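Local coordinates for glycoside Hydrolase (Bacteroides uniformis, PDB 5TA0), which probably hydrolyses agarose chains as a family 86 glycoside hydrolase, here holding neoagarooctaose in its binding cleft, at residues Y283-K288 with S327-D332; Y294-N299 with L347-S352. One frame throughout, in Å; residues are numbered along the deposited sequence. Where two conformers were deposited one is given.

In the fold
Both contacts involve the neighbouring parallel strands 277-285 and 321-326 or the elements that follow them, and their segments alternate along the chain. Contact 1 joins the ends of these strands with the loops after them; contact 2 sets the loop leading into helix 298-315 against helix 340-358. Contact 1 is partly buried and opens onto the sugar cleft, so aromatic, amide and imidazole groups prevail. Contact 2 is smaller but fully buried; its two lysines and Ser352 find partners on the beta-sandwich side, whereas Ser349 turns to Asp284. That carboxylate ties the contacts together: it accepts from Ser349 OG and from the backbone N of Arg295 and Lys296, pinning loop and helix to a strand of contact 1.

Contact 1 (Y283-K288 with S327-D332); sequences YDFPCK and SAQTHD. With GAL (beta-D-galactopyranose), chain C; AAL (3,6-anhydro-alpha-L-galactopyranose), chain B; SO4 (sulfate ion), chain E.
His331 stands with CE1 over the centre of the Phe285 ring, a T-shaped pair with planes at 85° and centroids 4.6 Å apart. Its NE2 donates to O4 of the galactose at 2.9 Å, and that hydroxyl in turn donates to Gln329 OE1 at 2.8 Å, so one sugar oxygen is gripped twice. Gln329 NE2 serves galactose O3 at 2.9 Å and a sulfate ion probably from the crystallisation liquor; an amide suits the place because it both accepts and donates. Gln329 reaches the sugar alongside Phe285 because its chain is extended, CG lying opposite the backbone N (chi1 176°). Lys288 CG lies over one imidazole face, 3.9 Å from its centroid, while Gln329 CG flanks the opposite face, offset toward its rim. Replacing Phe285 by an alanine would probably leave the imidazole less firmly fixed in its rotation toward the galactose, the aromatic face under CE1 being lost. Further back, a water joins His331 ND1 to Cys287 N and Gln329 O. Behind it, Asp284 N to Ser327 O and Gln329 N to Asp284 O, both 2.9 Å, pair the strands in parallel. Such loops at the C-terminal ends of parallel strands form the substrate cleft of an alpha/beta barrel.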
loop_
_atom_site.group_PDB
_atom_site.type_symbol
_atom_site.label_atom_id
_atom_site.label_comp_id
_atom_site.label_asym_id
_atom_site.label_seq_id
_atom_site.Cartn_x
_atom_site.Cartn_y
_atom_site.Cartn_z
ATOM N N TYR A 283 -5.389 0.913 -6.398
ATOM C CA TYR A 283 -5.505 -0.020 -7.499
ATOM C C TYR A 283 -5.171 0.622 -8.835
ATOM O O TYR A 283 -5.706 1.676 -9.206
ATOM C CB TYR A 283 -6.902 -0.573 -7.547
ATOM C CG TYR A 283 -7.207 -1.607 -6.503
ATOM C CD1 TYR A 283 -6.686 -2.874 -6.588
ATOM C CD2 TYR A 283 -8.063 -1.332 -5.471
ATOM C CE1 TYR A 283 -7.005 -3.840 -5.660
ATOM C CE2 TYR A 283 -8.399 -2.292 -4.544
ATOM C CZ TYR A 283 -7.862 -3.550 -4.636
ATOM O OH TYR A 283 -8.231 -4.521 -3.716
ATOM N N ASP A 284 -4.288 -0.047 -9.563
ATOM C CA ASP A 284 -4.055 0.246 -10.978
ATOM C C ASP A 284 -5.254 -0.260 -11.771
ATOM O O ASP A 284 -5.888 -1.246 -11.399
ATOM C CB ASP A 284 -2.827 -0.526 -11.480
ATOM C CG ASP A 284 -1.490 0.106 -11.071
ATOM O OD1 ASP A 284 -1.423 1.332 -10.829
ATOM O OD2 ASP A 284 -0.497 -0.647 -11.057
ATOM N N PHE A 285 -5.522 0.423 -12.871
ATOM C CA PHE A 285 -6.537 -0.021 -13.852
ATOM C C PHE A 285 -5.853 -0.386 -15.182
ATOM O O PHE A 285 -5.815 0.426 -16.120
ATOM C CB PHE A 285 -7.611 1.048 -14.118
ATOM C CG PHE A 285 -8.572 1.342 -12.984
ATOM C CD1 PHE A 285 -8.640 0.623 -11.809
ATOM C CD2 PHE A 285 -9.484 2.376 -13.158
ATOM C CE1 PHE A 285 -9.591 0.936 -10.839
ATOM C CE2 PHE A 285 -10.418 2.710 -12.196
ATOM C CZ PHE A 285 -10.476 1.973 -11.038
ATOM N N PRO A 286 -5.316 -1.605 -15.301
ATOM C CA PRO A 286 -4.657 -1.995 -16.565
ATOM C C PRO A 286 -5.589 -2.235 -17.738
ATOM O O PRO A 286 -5.102 -2.286 -18.868
ATOM C CB PRO A 286 -3.936 -3.286 -16.196
ATOM C CG PRO A 286 -4.756 -3.838 -15.061
ATOM C CD PRO A 286 -5.165 -2.649 -14.270
ATOM N N CYS A 287 -6.880 -2.377 -17.504
ATOM C CA CYS A 287 -7.804 -2.747 -18.588
ATOM C C CYS A 287 -9.239 -2.391 -18.219
ATOM O O CYS A 287 -10.013 -3.244 -17.803
ATOM C CB CYS A 287 -7.665 -4.233 -18.902
ATOM S SG CYS A 287 -7.864 -5.345 -17.504
ATOM N N LYS A 288 -9.550 -1.107 -18.332
ATOM C CA LYS A 288 -10.902 -0.610 -18.084
ATOM C C LYS A 288 -11.455 -0.128 -19.412
ATOM O O LYS A 288 -11.106 0.961 -19.887
ATOM C CB LYS A 288 -10.911 0.508 -17.046
ATOM C CG LYS A 288 -12.314 0.944 -16.644
ATOM C CD LYS A 288 -12.283 1.964 -15.531
ATOM C CE LYS A 288 -13.671 2.324 -15.053
ATOM N NZ LYS A 288 -14.428 3.124 -16.050
ATOM N N SER A 327 -3.123 -3.394 -5.578
ATOM C CA SER A 327 -2.548 -4.069 -6.774
ATOM C C SER A 327 -3.307 -3.556 -7.994
ATOM O O SER A 327 -3.174 -2.377 -8.287
ATOM C CB SER A 327 -2.372 -5.595 -6.697
ATOM O OG SER A 327 -3.614 -6.244 -6.656
ATOM N N ALA A 328 -4.012 -4.431 -8.711
ATOM C CA ALA A 328 -4.780 -4.013 -9.900
ATOM C C ALA A 328 -6.231 -4.444 -9.750
ATOM O O ALA A 328 -6.541 -5.474 -9.125
ATOM C CB ALA A 328 -4.196 -4.633 -11.157
ATOM N N GLN A 329 -7.120 -3.646 -10.321
ATOM C CA GLN A 329 -8.482 -4.073 -10.585
ATOM C C GLN A 329 -8.532 -4.339 -12.081
ATOM O O GLN A 329 -8.162 -3.463 -12.852
ATOM C CB GLN A 329 -9.473 -2.992 -10.171
ATOM C CG GLN A 329 -10.897 -3.367 -10.513
ATOM C CD GLN A 329 -11.955 -2.538 -9.845
ATOM O OE1 GLN A 329 -11.675 -1.514 -9.206
ATOM N NE2 GLN A 329 -13.223 -2.978 -10.029
ATOM N N THR A 330 -9.015 -5.508 -12.465
ATOM C CA THR A 330 -8.904 -5.978 -13.853
ATOM C C THR A 330 -10.286 -6.011 -14.545
ATOM O O THR A 330 -10.782 -7.062 -14.888
ATOM C CB THR A 330 -8.212 -7.356 -13.920
ATOM O OG1 THR A 330 -8.936 -8.315 -13.155
ATOM C CG2 THR A 330 -6.763 -7.287 -13.399
ATOM N N HIS A 331 -10.866 -4.845 -14.772
ATOM C CA HIS A 331 -12.293 -4.751 -15.184
ATOM C C HIS A 331 -12.614 -5.644 -16.375
ATOM O O HIS A 331 -13.570 -6.393 -16.338
ATOM C CB HIS A 331 -12.659 -3.351 -15.603
ATOM C CG HIS A 331 -12.503 -2.349 -14.522
ATOM N ND1 HIS A 331 -11.288 -1.784 -14.215
ATOM C CD2 HIS A 331 -13.401 -1.806 -13.677
ATOM C CE1 HIS A 331 -11.444 -0.941 -13.211
ATOM N NE2 HIS A 331 -12.714 -0.944 -12.856
ATOM N N ASP A 332 -11.790 -5.549 -17.415
ATOM C CA ASP A 332 -12.083 -6.272 -18.664
ATOM C C ASP A 332 -11.946 -7.776 -18.524
ATOM O O ASP A 332 -12.356 -8.515 -19.429
ATOM C CB ASP A 332 -11.200 -5.772 -19.820
ATOM C CG ASP A 332 -11.474 -4.307 -20.207
ATOM O OD1 ASP A 332 -12.470 -3.726 -19.755
ATOM O OD2 ASP A 332 -10.644 -3.733 -20.948
HETATM C C1 GAL C . -16.429 0.491 -12.376
HETATM C C2 GAL C . -16.237 -0.725 -11.494
HETATM C C3 GAL C . -15.977 -0.327 -10.044
HETATM C C4 GAL C . -14.878 0.723 -9.963
HETATM C C5 GAL C . -15.221 1.892 -10.877
HETATM C C6 GAL C . -14.193 3.002 -10.783
HETATM O O1 GAL C . -16.550 0.130 -13.765
HETATM O O2 GAL C . -17.398 -1.552 -11.511
HETATM O O3 GAL C . -15.650 -1.540 -9.359
HETATM O O4 GAL C . -13.614 0.175 -10.366
HETATM O O5 GAL C . -15.315 1.384 -12.216
HETATM O O6 GAL C . -14.573 4.092 -11.626
HETATM C C1 AAL B . -15.817 -1.498 -7.940
HETATM C C2 AAL B . -16.361 -2.858 -7.506
HETATM C C3 AAL B . -16.164 -2.990 -6.017
HETATM C C4 AAL B . -14.709 -2.897 -5.651
HETATM C C5 AAL B . -14.514 -1.424 -5.867
HETATM C C6 AAL B . -15.713 -0.848 -5.153
HETATM O O2 AAL B . -15.673 -3.924 -8.176
HETATM O O3 AAL B . -16.743 -1.838 -5.373
HETATM O O4 AAL B . -14.573 -3.180 -4.278
HETATM O O5 AAL B . -14.578 -1.191 -7.276
HETATM S S SO4 E . -15.812 -5.041 -11.832
HETATM O O1 SO4 E . -14.372 -5.123 -11.497
HETATM O O2 SO4 E . -16.482 -4.041 -10.952
HETATM O O3 SO4 E . -16.432 -6.370 -11.606
HETATM O O4 SO4 E . -15.937 -4.635 -13.254
HETATM O O HOH W 1 -8.575 -2.116 -15.187
#

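Contact 2 (Y294-N299 with L347-S352); sequences YRKGSN and LKSTNS. With EDO (1,2-ethanediol), chain U; EDO (1,2-ethanediol), chain O.
Lys296 lays its aliphatic chain against helix 340-358, CD meeting Ser352 CB at 3.7 Å. This is the close-packed part of the contact, and it works because serine is small: the CA atoms of Lys296 and Ser352 come within 6.2 Å, and the lysine methylenes fit over the short side chain. Lys296 CG sits between its own backbone N and carbonyl carbon (chi1 63°), from where the chain runs out toward the helix until it bends at its last torsion.

Around the polar ends the fit is looser and partly hydrated. A water accepts from Lys296 NZ at 2.8 Å and donates to Ser352 OG at 2.7 Å, bridging the ammonium and the hydroxyl. Nearby, Lys348 reaches across at about a right angle to Tyr294, and its NZ makes a weak hydrogen bond of 3.1 Å to Tyr294 OH, a secondary one, since this hydroxyl is also hydrogen-bonded to Gln292 OE1. The two ammonium groups lie 4.7 Å apart, NZ of Lys296 to NZ of Lys348; both form salt bridges to Glu506, whose carboxylate probably offsets their mutual repulsion. Ser352 OG also bonds to Asn450, which like Glu506 comes from the porphyranase-type beta-sandwich region.

Gly297 is the N-cap just before helix 298-315; at its backbone angles (phi 93°) a CB would press on the carbonyl O of Lys296, so glycine suits the place. The arrangement thus joins the loop that enters one outer helix of the alpha/beta barrel to the next outer helix, 340-358, on the side where the barrel meets the beta-sandwich.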
loop_
_atom_site.group_PDB
_atom_site.type_symbol
_atom_site.label_atom_id
_atom_site.label_comp_id
_atom_site.label_asym_id
_atom_site.label_seq_id
_atom_site.Cartn_x
_atom_site.Cartn_y
_atom_site.Cartn_z
ATOM N N TYR A 294 -2.919 4.021 -14.698
ATOM C CA TYR A 294 -2.032 3.537 -13.636
ATOM C C TYR A 294 -1.864 4.510 -12.494
ATOM O O TYR A 294 -1.865 5.734 -12.681
ATOM C CB TYR A 294 -0.662 3.205 -14.220
ATOM C CG TYR A 294 -0.738 1.968 -15.094
ATOM C CD1 TYR A 294 -1.036 0.729 -14.544
ATOM C CD2 TYR A 294 -0.582 2.033 -16.473
ATOM C CE1 TYR A 294 -1.157 -0.395 -15.322
ATOM C CE2 TYR A 294 -0.695 0.901 -17.247
ATOM C CZ TYR A 294 -0.977 -0.306 -16.686
ATOM O OH TYR A 294 -1.093 -1.445 -17.437
ATOM N N ARG A 295 -1.746 3.940 -11.301
ATOM C CA ARG A 295 -1.245 4.634 -10.127
ATOM C C ARG A 295 0.268 4.400 -9.971
ATOM O O ARG A 295 1.002 5.309 -9.544
ATOM C CB ARG A 295 -1.966 4.150 -8.885
ATOM C CG ARG A 295 -3.464 4.410 -8.905
ATOM C CD ARG A 295 -4.114 4.044 -7.589
ATOM N NE ARG A 295 -5.555 4.219 -7.652
ATOM C CZ ARG A 295 -6.230 5.316 -7.311
ATOM N NH1 ARG A 295 -5.628 6.396 -6.814
ATOM N NH2 ARG A 295 -7.548 5.314 -7.470
ATOM N N LYS A 296 0.726 3.170 -10.237
ATOM C CA LYS A 296 2.144 2.880 -10.127
ATOM C C LYS A 296 2.933 3.903 -10.932
ATOM O O LYS A 296 2.491 4.366 -12.002
ATOM C CB LYS A 296 2.488 1.457 -10.533
ATOM C CG LYS A 296 2.211 1.049 -11.993
ATOM C CD LYS A 296 2.572 -0.423 -12.155
ATOM C CE LYS A 296 2.187 -1.014 -13.493
ATOM N NZ LYS A 296 3.247 -0.833 -14.526
ATOM N N GLY A 297 4.060 4.320 -10.379
ATOM C CA GLY A 297 4.799 5.459 -10.902
ATOM C C GLY A 297 4.426 6.755 -10.245
ATOM O O GLY A 297 4.108 6.788 -9.050
ATOM N N SER A 298 4.487 7.861 -10.994
ATOM C CA SER A 298 4.398 9.178 -10.396
ATOM C C SER A 298 3.042 9.529 -9.780
ATOM O O SER A 298 2.970 10.408 -8.910
ATOM C CB SER A 298 4.793 10.285 -11.387
ATOM O OG SER A 298 3.762 10.570 -12.348
ATOM N N ASN A 299 1.972 8.911 -10.287
ATOM C CA ASN A 299 0.619 9.227 -9.772
ATOM C C ASN A 299 0.474 8.907 -8.268
ATOM O O ASN A 299 0.116 9.776 -7.487
ATOM C CB ASN A 299 -0.428 8.517 -10.638
ATOM C CG ASN A 299 -1.851 8.728 -10.165
ATOM O OD1 ASN A 299 -2.471 7.820 -9.611
ATOM N ND2 ASN A 299 -2.368 9.933 -10.332
ATOM N N LEU A 347 0.067 -9.278 -10.463
ATOM C CA LEU A 347 1.483 -9.404 -10.060
ATOM C C LEU A 347 2.277 -8.144 -10.368
ATOM O O LEU A 347 3.062 -7.636 -9.534
ATOM C CB LEU A 347 2.152 -10.625 -10.717
ATOM C CG LEU A 347 1.751 -11.971 -10.133
ATOM C CD1 LEU A 347 2.157 -13.083 -11.086
ATOM C CD2 LEU A 347 2.355 -12.187 -8.752
ATOM N N LYS A 348 2.154 -7.640 -11.595
ATOM C CA LYS A 348 3.030 -6.522 -11.998
ATOM C C LYS A 348 2.702 -5.251 -11.238
ATOM O O LYS A 348 3.590 -4.467 -10.923
ATOM C CB LYS A 348 3.038 -6.314 -13.520
ATOM C CG LYS A 348 1.756 -5.815 -14.128
ATOM C CD LYS A 348 1.849 -5.799 -15.656
ATOM C CE LYS A 348 0.553 -5.454 -16.353
ATOM N NZ LYS A 348 0.237 -4.001 -16.310
ATOM N N SER A 349 1.417 -5.039 -10.924
ATOM C CA SER A 349 1.036 -3.901 -10.091
ATOM C C SER A 349 1.538 -4.074 -8.664
ATOM O O SER A 349 2.014 -3.107 -8.065
ATOM C CB SER A 349 -0.476 -3.710 -10.115
ATOM O OG SER A 349 -0.881 -3.154 -11.365
ATOM N N THR A 350 1.436 -5.286 -8.140
ATOM C CA THR A 350 1.900 -5.546 -6.787
ATOM C C THR A 350 3.372 -5.230 -6.616
ATOM O O THR A 350 3.751 -4.519 -5.665
ATOM C CB THR A 350 1.649 -7.000 -6.364
ATOM O OG1 THR A 350 0.262 -7.294 -6.492
ATOM C CG2 THR A 350 2.033 -7.181 -4.898
ATOM N N ASN A 351 4.211 -5.735 -7.512
ATOM C CA ASN A 351 5.641 -5.537 -7.359
ATOM C C ASN A 351 6.032 -4.061 -7.423
ATOM O O ASN A 351 6.839 -3.593 -6.618
ATOM C CB ASN A 351 6.414 -6.334 -8.420
ATOM C CG ASN A 351 6.560 -7.787 -8.072
ATOM O OD1 ASN A 351 6.740 -8.156 -6.929
ATOM N ND2 ASN A 351 6.438 -8.638 -9.060
ATOM N N SER A 352 5.472 -3.313 -8.375
ATOM C CA SER A 352 5.797 -1.906 -8.501
ATOM C C SER A 352 5.329 -1.110 -7.287
ATOM O O SER A 352 6.091 -0.310 -6.733
ATOM C CB SER A 352 5.257 -1.277 -9.785
ATOM O OG SER A 352 5.857 -1.855 -10.930
HETATM C C1 EDO U . -4.945 5.946 -12.076
HETATM O O1 EDO U . -4.757 7.064 -11.240
HETATM C C2 EDO U . -6.357 5.444 -11.947
HETATM O O2 EDO U . -6.244 4.070 -11.683
HETATM C C1 EDO O . 0.033 -11.386 -4.320
HETATM O O1 EDO O . 0.957 -10.635 -3.590
HETATM C C2 EDO O . 0.220 -10.901 -5.736
HETATM O O2 EDO O . -0.725 -9.846 -5.886
HETATM O O HOH W 2 5.496 -2.225 -13.623
#